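Local coordinates for protein 4-hydroxy-tetrahydrodipicolinate synthase (Methylacidiphilum fumariolicum SolV, PDB 6T3T) that probably catalyses the condensation of pyruvate with aspartate-beta-semialdehyde through a Schiff base, giving 4-hydroxy-tetrahydrodipicolinate on the route to lysine, at residues P13-Q18 / T263-R268; L101-P105 / H118-I122; Q112-F116 / T147-L151. All coordinates share one frame; numbering follows the deposited sequence.

In the fold
From the N terminus, the chain leaves barrel strand 5-9 and enters the small hairpin of 13-18. Contact 1 joins this hairpin to 263-268, in the loop between helices 251-259 and 276-295, reached only after the whole (beta/alpha)8 barrel has been traversed. Contacts 2 and 3 both fall within that long excursion. Contact 2 closes a short loop inside one beta-alpha-beta unit, packing strand 99-103 against helix 112-125. Contact 3 begins on the first turn of that helix, between the two segments of contact 2, and ends on helix 145-154, so the two cross along the chain. Their centres lie about 10 Å apart and they touch, whereas contact 1 stands apart from both.

Contact 1 of 3, residues P13-Q18 / T263-R268; sequences PFHNGQ and TDLELR
The guanidinium of Arg268 lies nearly flat on one face of the Phe14 ring, its plane tilted 13° from the ring and its CZ 4.2 Å from the ring centroid, in cation-pi geometry. NE sits over the rim, while at the ring's edge, near its plane, is Glu266 O. The guanidinium edge in turn faces Gly17, Arg268 NH2 standing 3.0 Å from Gly17 O. The His15 ring is met at its edge by Asp264, ring and carboxylate planes 66° apart; the modelled 2.3 Å between His15 ND1 and Asp264 OD2 is too short to be taken literally, so the exact separation is doubtful.

Glu266 reaches the type I' turn from His15 to Gln18, which links strands 14-15 and 18-19 into a hairpin. Glu266 OE2 accepts from Gly17 N at 2.7 Å, on the syn side and 20° out of the carboxylate plane. Glu266 OE1 takes a weak bond from Asn16 N at 3.0 Å. A water donates to Phe14 O and accepts from Thr263 OG1, joining the hairpin to the loop between helices 251-259 and 276-295. Arg268 NH1 has further partners in Glu55, by a salt bridge, and the carbonyl of Thr50.

The hairpin is thus held by Glu266, which receives the Gly17 N-H and, weakly, that of Asn16; Asp264 probably adds a hold on His15. The aromatic face probably steadies Arg268, whose positive charge Glu55 would help to balance.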
ATOM      1  N   PRO A  13     -11.763  32.224   2.779  1.00 20.83           N
ATOM      2  CA  PRO A  13     -13.177  32.401   3.131  1.00 19.67           C
ATOM      3  C   PRO A  13     -13.959  32.896   1.924  1.00 21.91           C
ATOM      4  O   PRO A  13     -13.499  33.768   1.187  1.00 20.87           O
ATOM      5  CB  PRO A  13     -13.147  33.426   4.274  1.00 22.43           C
ATOM      6  CG  PRO A  13     -11.848  34.114   4.161  1.00 23.20           C
ATOM      7  CD  PRO A  13     -10.885  33.110   3.564  1.00 23.72           C
ATOM      8  N   PHE A  14     -15.094  32.245   1.665  1.00 19.77           N
ATOM      9  CA  PHE A  14     -15.974  32.615   0.570  1.00 20.63           C
ATOM     10  C   PHE A  14     -17.309  33.100   1.103  1.00 23.58           C
ATOM     11  O   PHE A  14     -17.867  32.511   2.038  1.00 24.37           O
ATOM     12  CB  PHE A  14     -16.238  31.427  -0.357  1.00 23.99           C
ATOM     13  CG  PHE A  14     -15.021  30.890  -1.021  1.00 26.20           C
ATOM     14  CD1 PHE A  14     -14.051  31.739  -1.521  1.00 25.00           C
ATOM     15  CD2 PHE A  14     -14.849  29.516  -1.158  1.00 21.77           C
ATOM     16  CE1 PHE A  14     -12.939  31.218  -2.163  1.00 21.81           C
ATOM     17  CE2 PHE A  14     -13.736  29.002  -1.784  1.00 21.27           C
ATOM     18  CZ  PHE A  14     -12.777  29.856  -2.282  1.00 17.92           C
ATOM     19  N   HIS A  15     -17.875  34.083   0.409  1.00 25.18           N
ATOM     20  CA  HIS A  15     -19.218  34.560   0.697  1.00 29.79           C
ATOM     21  C   HIS A  15     -19.863  34.949  -0.623  1.00 29.75           C
ATOM     22  O   HIS A  15     -19.405  35.893  -1.285  1.00 23.13           O
ATOM     23  CB  HIS A  15     -19.174  35.747   1.655  1.00 31.99           C
ATOM     24  CG  HIS A  15     -20.519  36.278   2.017  1.00 29.16           C
ATOM     25  ND1 HIS A  15     -21.449  35.536   2.709  1.00 30.43           N
ATOM     26  CD2 HIS A  15     -21.082  37.492   1.810  1.00 30.47           C
ATOM     27  CE1 HIS A  15     -22.535  36.263   2.904  1.00 35.30           C
ATOM     28  NE2 HIS A  15     -22.340  37.452   2.362  1.00 36.56           N
ATOM     29  N   ASN A  16     -20.931  34.234  -0.984  1.00 27.86           N
ATOM     30  CA  ASN A  16     -21.657  34.480  -2.226  1.00 32.73           C
ATOM     31  C   ASN A  16     -20.744  34.354  -3.442  1.00 29.43           C
ATOM     32  O   ASN A  16     -20.701  35.214  -4.321  1.00 32.18           O
ATOM     33  CB  ASN A  16     -22.337  35.848  -2.181  1.00 29.50           C
ATOM     34  CG  ASN A  16     -23.249  35.986  -0.990  1.00 31.29           C
ATOM     35  OD1 ASN A  16     -23.358  37.052  -0.405  1.00 43.07           O
ATOM     36  ND2 ASN A  16     -23.893  34.899  -0.612  1.00 30.59           N
ATOM     37  N   GLY A  17     -19.989  33.273  -3.469  1.00 27.83           N
ATOM     38  CA  GLY A  17     -19.165  32.977  -4.614  1.00 28.51           C
ATOM     39  C   GLY A  17     -17.948  33.836  -4.772  1.00 29.38           C
ATOM     40  O   GLY A  17     -17.239  33.717  -5.773  1.00 29.20           O
ATOM     41  N   GLN A  18     -17.619  34.652  -3.783  1.00 31.55           N
ATOM     42  CA  GLN A  18     -16.458  35.531  -3.925  1.00 34.18           C
ATOM     43  C   GLN A  18     -15.672  35.486  -2.625  1.00 31.91           C
ATOM     44  O   GLN A  18     -16.161  34.980  -1.605  1.00 26.90           O
ATOM     45  CB  GLN A  18     -16.925  36.945  -4.270  1.00 38.16           C
ATOM     46  CG  GLN A  18     -17.713  36.981  -5.589  1.00 41.65           C
ATOM     47  CD  GLN A  18     -18.607  38.214  -5.757  1.00 60.77           C
ATOM     48  OE1 GLN A  18     -18.536  39.189  -4.983  1.00 59.19           O
ATOM     49  NE2 GLN A  18     -19.469  38.199  -6.785  1.00 63.77           N
ATOM     50  N   THR A 263     -17.004  31.911   9.185  1.00 20.02           N
ATOM     51  CA  THR A 263     -16.974  31.947   7.737  1.00 20.52           C
ATOM     52  C   THR A 263     -18.259  31.279   7.258  1.00 24.10           C
ATOM     53  O   THR A 263     -18.973  30.656   8.045  1.00 23.83           O
ATOM     54  CB  THR A 263     -15.697  31.274   7.192  1.00 19.46           C
ATOM     55  OG1 THR A 263     -15.604  31.468   5.771  1.00 22.08           O
ATOM     56  CG2 THR A 263     -15.687  29.782   7.519  1.00 19.77           C
ATOM     57  N   ASP A 264     -18.601  31.497   5.989  1.00 23.25           N
ATOM     58  CA  ASP A 264     -19.665  30.726   5.358  1.00 26.43           C
ATOM     59  C   ASP A 264     -19.175  29.325   5.018  1.00 25.22           C
ATOM     60  O   ASP A 264     -18.051  29.142   4.545  1.00 21.09           O
ATOM     61  CB  ASP A 264     -20.149  31.394   4.074  1.00 27.94           C
ATOM     62  CG  ASP A 264     -20.850  32.684   4.331  1.00 31.07           C
ATOM     63  OD1 ASP A 264     -20.959  33.070   5.512  1.00 34.84           O
ATOM     64  OD2 ASP A 264     -21.306  33.300   3.352  1.00 32.10           O
ATOM     65  N   LEU A 265     -20.035  28.334   5.230  1.00 24.57           N
ATOM     66  CA  LEU A 265     -19.712  26.992   4.759  1.00 23.44           C
ATOM     67  C   LEU A 265     -20.019  26.973   3.264  1.00 21.78           C
ATOM     68  O   LEU A 265     -21.056  26.489   2.807  1.00 23.09           O
ATOM     69  CB  LEU A 265     -20.466  25.916   5.520  1.00 21.07           C
ATOM     70  CG  LEU A 265     -20.094  24.507   5.051  1.00 23.17           C
ATOM     71  CD1 LEU A 265     -18.612  24.440   4.713  1.00 25.42           C
ATOM     72  CD2 LEU A 265     -20.430  23.514   6.122  1.00 30.43           C
ATOM     73  N   GLU A 266     -19.152  27.641   2.523  1.00 24.28           N
ATOM     74  CA  GLU A 266     -19.162  27.639   1.067  1.00 26.31           C
ATOM     75  C   GLU A 266     -17.920  26.900   0.588  1.00 23.40           C
ATOM     76  O   GLU A 266     -16.796  27.352   0.821  1.00 23.45           O
ATOM     77  CB  GLU A 266     -19.181  29.053   0.510  1.00 17.70           C
ATOM     78  CG  GLU A 266     -20.058  29.218  -0.685  1.00 31.43           C
ATOM     79  CD  GLU A 266     -20.218  30.662  -1.066  1.00 24.04           C
ATOM     80  OE1 GLU A 266     -21.217  31.252  -0.634  1.00 29.89           O
ATOM     81  OE2 GLU A 266     -19.385  31.185  -1.837  1.00 30.20           O
ATOM     82  N   LEU A 267     -18.128  25.758  -0.040  1.00 21.72           N
ATOM     83  CA  LEU A 267     -17.066  24.982  -0.649  1.00 27.97           C
ATOM     84  C   LEU A 267     -17.263  24.975  -2.159  1.00 24.77           C
ATOM     85  O   LEU A 267     -18.397  24.898  -2.649  1.00 31.10           O
ATOM     86  CB  LEU A 267     -17.053  23.558  -0.097  1.00 23.40           C
ATOM     87  CG  LEU A 267     -16.763  23.482   1.393  1.00 22.06           C
ATOM     88  CD1 LEU A 267     -17.394  22.243   2.033  1.00 21.86           C
ATOM     89  CD2 LEU A 267     -15.268  23.498   1.595  1.00 22.45           C
ATOM     90  N   ARG A 268     -16.170  25.032  -2.889  1.00 18.57           N
ATOM     91  CA  ARG A 268     -16.246  24.948  -4.341  1.00 18.78           C
ATOM     92  C   ARG A 268     -16.058  23.507  -4.795  1.00 19.46           C
ATOM     93  O   ARG A 268     -15.113  22.829  -4.366  1.00 20.01           O
ATOM     94  CB  ARG A 268     -15.197  25.858  -4.966  1.00 12.66           C
ATOM     95  CG  ARG A 268     -15.516  27.323  -4.705  1.00 24.15           C
ATOM     96  CD  ARG A 268     -14.413  28.288  -5.199  1.00 23.03           C
ATOM     97  NE  ARG A 268     -14.921  29.656  -5.161  1.00 25.49           N
ATOM     98  CZ  ARG A 268     -14.354  30.698  -5.761  1.00 28.30           C
ATOM     99  NH1 ARG A 268     -13.234  30.562  -6.476  1.00 24.22           N
ATOM    100  NH2 ARG A 268     -14.928  31.883  -5.655  1.00 27.64           N
TER
HETATM  101  O   HOH W   1     -16.704  33.401   4.559  1.00 21.58           O

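Contact 2 of 3, residues L101-P105 / H118-I122; sequences LLVSP and HFSAI
Pro105 sits over one face of the His118 imidazole, CG lying 3.6 Å from the ring centroid and 6° off its normal, a CH-pi contact. Ile122 CD1 lies above the opposite face, toward the rim. The Phe119 ring presents its edge to the strand end: CZ reaches Ser104 CA at 3.5 Å, and CE1 lies 3.7 Å from Leu102 CB. Farther along the helix, Leu102 and Ile122 meet tip to tip, CD1 against CG2 at a tight 3.5 Å.

Polar atoms form the next shell. A water donates to Val103 O at 2.6 Å and is hydrogen-bonded to His118 NE2 at 2.8 Å, in the imidazole plane. With CG anti to the backbone N (chi1 171°), His118 extends toward Pro105, and the bond of its ND1 with Thr82 OG1 helps fix the ring's rotation. With an alanine here in place of His118, Pro105 is likely to lose the ring it packs on, and the water and Thr82 OG1 their imidazole partner.

Val103 packs on Tyr133, the predicted proton donor/acceptor, placing this strand's C-terminal end beside the probable active site. Strand 99-103 and helix 112-125 share one beta-alpha-beta unit, their local axes 10.8 Å apart and nearly antiparallel at 153°. Pro270 of the second subunit packs on Pro105 and His118. Helix 82-95 borders Leu102 and Ile122, while strand 130-134 and helix 145-154 border Phe119.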
ATOM      1  N   LEU A 101       5.613  28.595  -0.772  1.00 20.11           N
ATOM      2  CA  LEU A 101       5.509  27.160  -0.533  1.00 21.74           C
ATOM      3  C   LEU A 101       5.193  26.481  -1.855  1.00 21.40           C
ATOM      4  O   LEU A 101       4.175  26.785  -2.478  1.00 23.41           O
ATOM      5  CB  LEU A 101       4.404  26.855   0.478  1.00 22.39           C
ATOM      6  CG  LEU A 101       4.209  25.406   0.895  1.00 23.79           C
ATOM      7  CD1 LEU A 101       5.319  25.040   1.872  1.00 21.89           C
ATOM      8  CD2 LEU A 101       2.833  25.176   1.528  1.00 30.30           C
ATOM      9  N   LEU A 102       6.039  25.532  -2.265  1.00 18.39           N
ATOM     10  CA  LEU A 102       5.926  24.885  -3.576  1.00 21.66           C
ATOM     11  C   LEU A 102       5.579  23.400  -3.387  1.00 19.60           C
ATOM     12  O   LEU A 102       6.440  22.589  -3.045  1.00 19.24           O
ATOM     13  CB  LEU A 102       7.221  25.050  -4.376  1.00 19.16           C
ATOM     14  CG  LEU A 102       7.661  26.487  -4.750  1.00 21.58           C
ATOM     15  CD1 LEU A 102       9.080  26.510  -5.354  1.00 18.82           C
ATOM     16  CD2 LEU A 102       6.668  27.159  -5.699  1.00 17.82           C
ATOM     17  N   VAL A 103       4.312  23.050  -3.596  1.00 18.37           N
ATOM     18  CA  VAL A 103       3.936  21.639  -3.595  1.00 19.84           C
ATOM     19  C   VAL A 103       4.646  20.943  -4.745  1.00 21.31           C
ATOM     20  O   VAL A 103       4.881  21.534  -5.815  1.00 17.62           O
ATOM     21  CB  VAL A 103       2.410  21.486  -3.730  1.00 22.38           C
ATOM     22  CG1 VAL A 103       1.964  21.853  -5.165  1.00 15.85           C
ATOM     23  CG2 VAL A 103       1.964  20.050  -3.373  1.00 16.51           C
ATOM     24  N   SER A 104       5.003  19.674  -4.535  1.00 19.82           N
ATOM     25  CA  SER A 104       5.557  18.934  -5.650  1.00 21.00           C
ATOM     26  C   SER A 104       4.463  18.758  -6.707  1.00 22.12           C
ATOM     27  O   SER A 104       3.271  18.743  -6.378  1.00 16.56           O
ATOM     28  CB  SER A 104       6.113  17.575  -5.205  1.00 19.54           C
ATOM     29  OG  SER A 104       5.091  16.793  -4.679  1.00 28.94           O
ATOM     30  N   PRO A 105       4.840  18.705  -7.987  1.00 20.16           N
ATOM     31  CA  PRO A 105       3.854  18.451  -9.042  1.00 17.71           C
ATOM     32  C   PRO A 105       2.947  17.278  -8.710  1.00 16.50           C
ATOM     33  O   PRO A 105       3.393  16.236  -8.229  1.00 19.00           O
ATOM     34  CB  PRO A 105       4.727  18.158 -10.267  1.00 18.62           C
ATOM     35  CG  PRO A 105       5.924  19.019 -10.068  1.00 14.16           C
ATOM     36  CD  PRO A 105       6.160  19.027  -8.543  1.00 20.32           C
ATOM     37  N   HIS A 118      12.384  20.736 -11.908  1.00 19.18           N
ATOM     38  CA  HIS A 118      11.231  21.591 -11.640  1.00 18.65           C
ATOM     39  C   HIS A 118      11.552  22.591 -10.534  1.00 17.31           C
ATOM     40  O   HIS A 118      11.404  23.810 -10.702  1.00 19.84           O
ATOM     41  CB  HIS A 118      10.032  20.724 -11.254  1.00 17.58           C
ATOM     42  CG  HIS A 118       8.845  21.479 -10.749  1.00 18.44           C
ATOM     43  ND1 HIS A 118       7.893  22.012 -11.593  1.00 14.15           N
ATOM     44  CD2 HIS A 118       8.423  21.740  -9.487  1.00 17.91           C
ATOM     45  CE1 HIS A 118       6.941  22.578 -10.870  1.00 20.86           C
ATOM     46  NE2 HIS A 118       7.234  22.420  -9.590  1.00 20.03           N
ATOM     47  N   PHE A 119      11.977  22.087  -9.385  1.00 16.02           N
ATOM     48  CA  PHE A 119      12.234  22.978  -8.261  1.00 19.03           C
ATOM     49  C   PHE A 119      13.458  23.857  -8.521  1.00 22.17           C
ATOM     50  O   PHE A 119      13.432  25.054  -8.203  1.00 18.64           O
ATOM     51  CB  PHE A 119      12.380  22.170  -6.964  1.00 19.12           C
ATOM     52  CG  PHE A 119      11.058  21.595  -6.437  1.00 15.59           C
ATOM     53  CD1 PHE A 119      10.038  22.439  -6.014  1.00 19.63           C
ATOM     54  CD2 PHE A 119      10.855  20.225  -6.343  1.00 15.82           C
ATOM     55  CE1 PHE A 119       8.831  21.930  -5.525  1.00 14.21           C
ATOM     56  CE2 PHE A 119       9.634  19.700  -5.844  1.00 16.65           C
ATOM     57  CZ  PHE A 119       8.621  20.566  -5.462  1.00 12.14           C
ATOM     58  N   SER A 120      14.501  23.322  -9.184  1.00 19.18           N
ATOM     59  CA  SER A 120      15.670  24.158  -9.480  1.00 21.75           C
ATOM     60  C   SER A 120      15.304  25.325 -10.390  1.00 18.29           C
ATOM     61  O   SER A 120      15.770  26.449 -10.176  1.00 24.54           O
ATOM     62  CB  SER A 120      16.792  23.351 -10.119  1.00 20.11           C
ATOM     63  OG  SER A 120      17.267  22.355  -9.241  1.00 23.19           O
ATOM     64  N   ALA A 121      14.476  25.081 -11.398  1.00 16.55           N
ATOM     65  CA  ALA A 121      14.093  26.146 -12.311  1.00 21.05           C
ATOM     66  C   ALA A 121      13.318  27.240 -11.589  1.00 21.64           C
ATOM     67  O   ALA A 121      13.526  28.419 -11.863  1.00 20.96           O
ATOM     68  CB  ALA A 121      13.267  25.580 -13.467  1.00 13.89           C
ATOM     69  N   ILE A 122      12.413  26.861 -10.666  1.00 19.15           N
ATOM     70  CA  ILE A 122      11.647  27.848  -9.898  1.00 21.73           C
ATOM     71  C   ILE A 122      12.562  28.605  -8.944  1.00 22.75           C
ATOM     72  O   ILE A 122      12.502  29.836  -8.847  1.00 22.41           O
ATOM     73  CB  ILE A 122      10.490  27.185  -9.124  1.00 19.58           C
ATOM     74  CG1 ILE A 122       9.551  26.419 -10.062  1.00 19.13           C
ATOM     75  CG2 ILE A 122       9.715  28.268  -8.307  1.00 17.70           C
ATOM     76  CD1 ILE A 122       8.674  25.352  -9.346  1.00 14.56           C
TER
HETATM   77  O   HOH W   2       4.981  22.954  -7.947  1.00 21.42           O

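Contact 3 of 3, residues Q112-F116 / T147-L151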
ATOM      1  N   GLN A 112      12.303  11.677 -10.193  1.00 18.01           N
ATOM      2  CA  GLN A 112      13.080  12.474  -9.254  1.00 19.24           C
ATOM      3  C   GLN A 112      13.892  13.531  -9.979  1.00 22.22           C
ATOM      4  O   GLN A 112      14.059  14.645  -9.472  1.00 18.59           O
ATOM      5  CB  GLN A 112      13.987  11.585  -8.409  1.00 19.05           C
ATOM      6  CG  GLN A 112      13.194  10.695  -7.460  1.00 19.11           C
ATOM      7  CD  GLN A 112      12.327  11.524  -6.517  1.00 18.66           C
ATOM      8  OE1 GLN A 112      12.805  12.484  -5.897  1.00 15.76           O
ATOM      9  NE2 GLN A 112      11.053  11.166  -6.411  1.00 20.40           N
ATOM     10  N   GLU A 113      14.435  13.183 -11.149  1.00 20.25           N
ATOM     11  CA  GLU A 113      15.158  14.160 -11.955  1.00 21.98           C
ATOM     12  C   GLU A 113      14.228  15.259 -12.438  1.00 22.29           C
ATOM     13  O   GLU A 113      14.613  16.436 -12.481  1.00 20.86           O
ATOM     14  CB  GLU A 113      15.841  13.460 -13.133  1.00 26.54           C
ATOM     15  CG  GLU A 113      16.646  14.376 -14.051  1.00 33.29           C
ATOM     16  CD  GLU A 113      17.796  15.111 -13.341  1.00 37.98           C
ATOM     17  OE1 GLU A 113      18.250  14.678 -12.252  1.00 41.89           O
ATOM     18  OE2 GLU A 113      18.253  16.143 -13.886  1.00 41.21           O
ATOM     19  N   GLY A 114      12.997  14.892 -12.813  1.00 20.81           N
ATOM     20  CA  GLY A 114      12.000  15.898 -13.122  1.00 18.67           C
ATOM     21  C   GLY A 114      11.722  16.826 -11.953  1.00 21.14           C
ATOM     22  O   GLY A 114      11.532  18.024 -12.136  1.00 21.83           O
ATOM     23  N   LEU A 115      11.637  16.274 -10.740  1.00 24.42           N
ATOM     24  CA  LEU A 115      11.420  17.113  -9.565  1.00 23.46           C
ATOM     25  C   LEU A 115      12.594  18.058  -9.329  1.00 19.05           C
ATOM     26  O   LEU A 115      12.406  19.245  -9.029  1.00 17.75           O
ATOM     27  CB  LEU A 115      11.183  16.229  -8.342  1.00 15.56           C
ATOM     28  CG  LEU A 115       9.819  15.547  -8.341  1.00 17.32           C
ATOM     29  CD1 LEU A 115       9.665  14.643  -7.142  1.00 17.60           C
ATOM     30  CD2 LEU A 115       8.706  16.560  -8.394  1.00 19.20           C
ATOM     31  N   PHE A 116      13.810  17.544  -9.475  1.00 17.66           N
ATOM     32  CA  PHE A 116      15.005  18.365  -9.334  1.00 20.39           C
ATOM     33  C   PHE A 116      15.018  19.515 -10.342  1.00 19.55           C
ATOM     34  O   PHE A 116      15.258  20.672  -9.975  1.00 19.70           O
ATOM     35  CB  PHE A 116      16.259  17.493  -9.484  1.00 20.56           C
ATOM     36  CG  PHE A 116      17.532  18.278  -9.417  1.00 26.36           C
ATOM     37  CD1 PHE A 116      18.072  18.646  -8.190  1.00 24.77           C
ATOM     38  CD2 PHE A 116      18.168  18.699 -10.572  1.00 25.17           C
ATOM     39  CE1 PHE A 116      19.236  19.397  -8.125  1.00 21.83           C
ATOM     40  CE2 PHE A 116      19.335  19.445 -10.502  1.00 25.66           C
ATOM     41  CZ  PHE A 116      19.865  19.793  -9.280  1.00 22.89           C
ATOM     42  N   THR A 147      16.869  13.815  -3.452  1.00 19.86           N
ATOM     43  CA  THR A 147      16.429  14.931  -4.289  1.00 20.30           C
ATOM     44  C   THR A 147      16.387  16.224  -3.495  1.00 17.89           C
ATOM     45  O   THR A 147      16.841  17.262  -3.982  1.00 18.32           O
ATOM     46  CB  THR A 147      15.049  14.654  -4.894  1.00 21.65           C
ATOM     47  OG1 THR A 147      15.125  13.505  -5.742  1.00 20.97           O
ATOM     48  CG2 THR A 147      14.531  15.859  -5.728  1.00 17.88           C
ATOM     49  N   VAL A 148      15.838  16.184  -2.277  1.00 18.51           N
ATOM     50  CA  VAL A 148      15.900  17.348  -1.386  1.00 19.41           C
ATOM     51  C   VAL A 148      17.352  17.775  -1.157  1.00 20.12           C
ATOM     52  O   VAL A 148      17.676  18.970  -1.185  1.00 18.52           O
ATOM     53  CB  VAL A 148      15.189  17.051  -0.048  1.00 17.65           C
ATOM     54  CG1 VAL A 148      15.307  18.224   0.864  1.00 20.55           C
ATOM     55  CG2 VAL A 148      13.716  16.707  -0.259  1.00 14.34           C
ATOM     56  N   LYS A 149      18.250  16.811  -0.928  1.00 21.65           N
ATOM     57  CA  LYS A 149      19.638  17.161  -0.642  1.00 24.23           C
ATOM     58  C   LYS A 149      20.288  17.857  -1.833  1.00 20.70           C
ATOM     59  O   LYS A 149      20.907  18.915  -1.680  1.00 19.10           O
ATOM     60  CB  LYS A 149      20.438  15.912  -0.262  1.00 22.58           C
ATOM     61  CG  LYS A 149      21.863  16.231   0.215  1.00 26.80           C
ATOM     62  CD  LYS A 149      22.603  14.970   0.689  1.00 34.65           C
ATOM     63  CE  LYS A 149      23.508  14.404  -0.380  1.00 43.73           C
ATOM     64  NZ  LYS A 149      24.542  13.488   0.198  1.00 46.57           N
ATOM     65  N   ARG A 150      20.102  17.305  -3.041  1.00 24.89           N
ATOM     66  CA  ARG A 150      20.667  17.918  -4.249  1.00 24.16           C
ATOM     67  C   ARG A 150      20.087  19.305  -4.485  1.00 21.88           C
ATOM     68  O   ARG A 150      20.804  20.236  -4.874  1.00 20.54           O
ATOM     69  CB  ARG A 150      20.390  17.045  -5.485  1.00 20.16           C
ATOM     70  CG  ARG A 150      21.153  15.720  -5.567  1.00 26.52           C
ATOM     71  CD  ARG A 150      20.581  14.782  -6.667  1.00 32.79           C
ATOM     72  NE  ARG A 150      20.660  15.405  -7.998  1.00 42.34           N
ATOM     73  CZ  ARG A 150      19.902  15.084  -9.046  1.00 42.09           C
ATOM     74  NH1 ARG A 150      18.969  14.131  -8.952  1.00 42.26           N
ATOM     75  NH2 ARG A 150      20.075  15.731 -10.200  1.00 39.94           N
ATOM     76  N   LEU A 151      18.780  19.449  -4.279  1.00 18.72           N
ATOM     77  CA  LEU A 151      18.133  20.742  -4.474  1.00 21.63           C
ATOM     78  C   LEU A 151      18.752  21.804  -3.564  1.00 20.32           C
ATOM     79  O   LEU A 151      18.896  22.963  -3.959  1.00 18.20           O
ATOM     80  CB  LEU A 151      16.617  20.614  -4.250  1.00 17.36           C
ATOM     81  CG  LEU A 151      15.771  20.003  -5.391  1.00 18.64           C
ATOM     82  CD1 LEU A 151      14.297  19.798  -5.000  1.00 15.11           C
ATOM     83  CD2 LEU A 151      15.868  20.827  -6.717  1.00 17.48           C
TER
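Phe116 leaves its helix with CG anti to the backbone N (chi1 177°), which carries the ring across to helix 145-154, where Arg150, bent at chi3, folds its guanidinium back over it. The two planes stack 20° apart. Arg150 CZ is 4.2 Å from the Phe116 ring centroid, in cation-pi geometry, and NH2 stands above the face toward the rim. The Phe116 and Leu151 side chains run past each other in opposite directions, Leu151 CD2 coming to 3.4 Å from Phe116 CD1.

The same guanidinium turns its edge to Glu113. Arg150 NH2 donates to Glu113 OE1 at 2.9 Å on the carboxylate's syn lone pair, and OE1 lies almost exactly in the guanidinium plane. A weak second bond runs from Arg150 NH1 to Glu113 OE1 at 3.4 Å. The other oxygen of Glu113, OE2, forms a salt bridge with Arg117, so the carboxylate spans two arginines.

Nearer the start of helix 112-125, Thr147 OG1 donates to Gln112 OE1 at 2.5 Å, in the carbonyl plane and on a lone pair. That oxygen also accepts from Ala144 N, while Gln112 NE2 binds Asp142 O. Both ends of the amide are therefore tied to helix 145-154 and the chain leading into it, which helps set its rotation.

The local axes of these neighbouring barrel helices run 10.0 Å apart at 29°, bridged by a hydrogen bond, a salt bridge and a cation-pi stack beside the apolar packing of Phe116 on Leu151. Glu113 would probably offset much of the charge that Arg150 brings over the Phe116 face, with the stack limiting how far the guanidinium can turn.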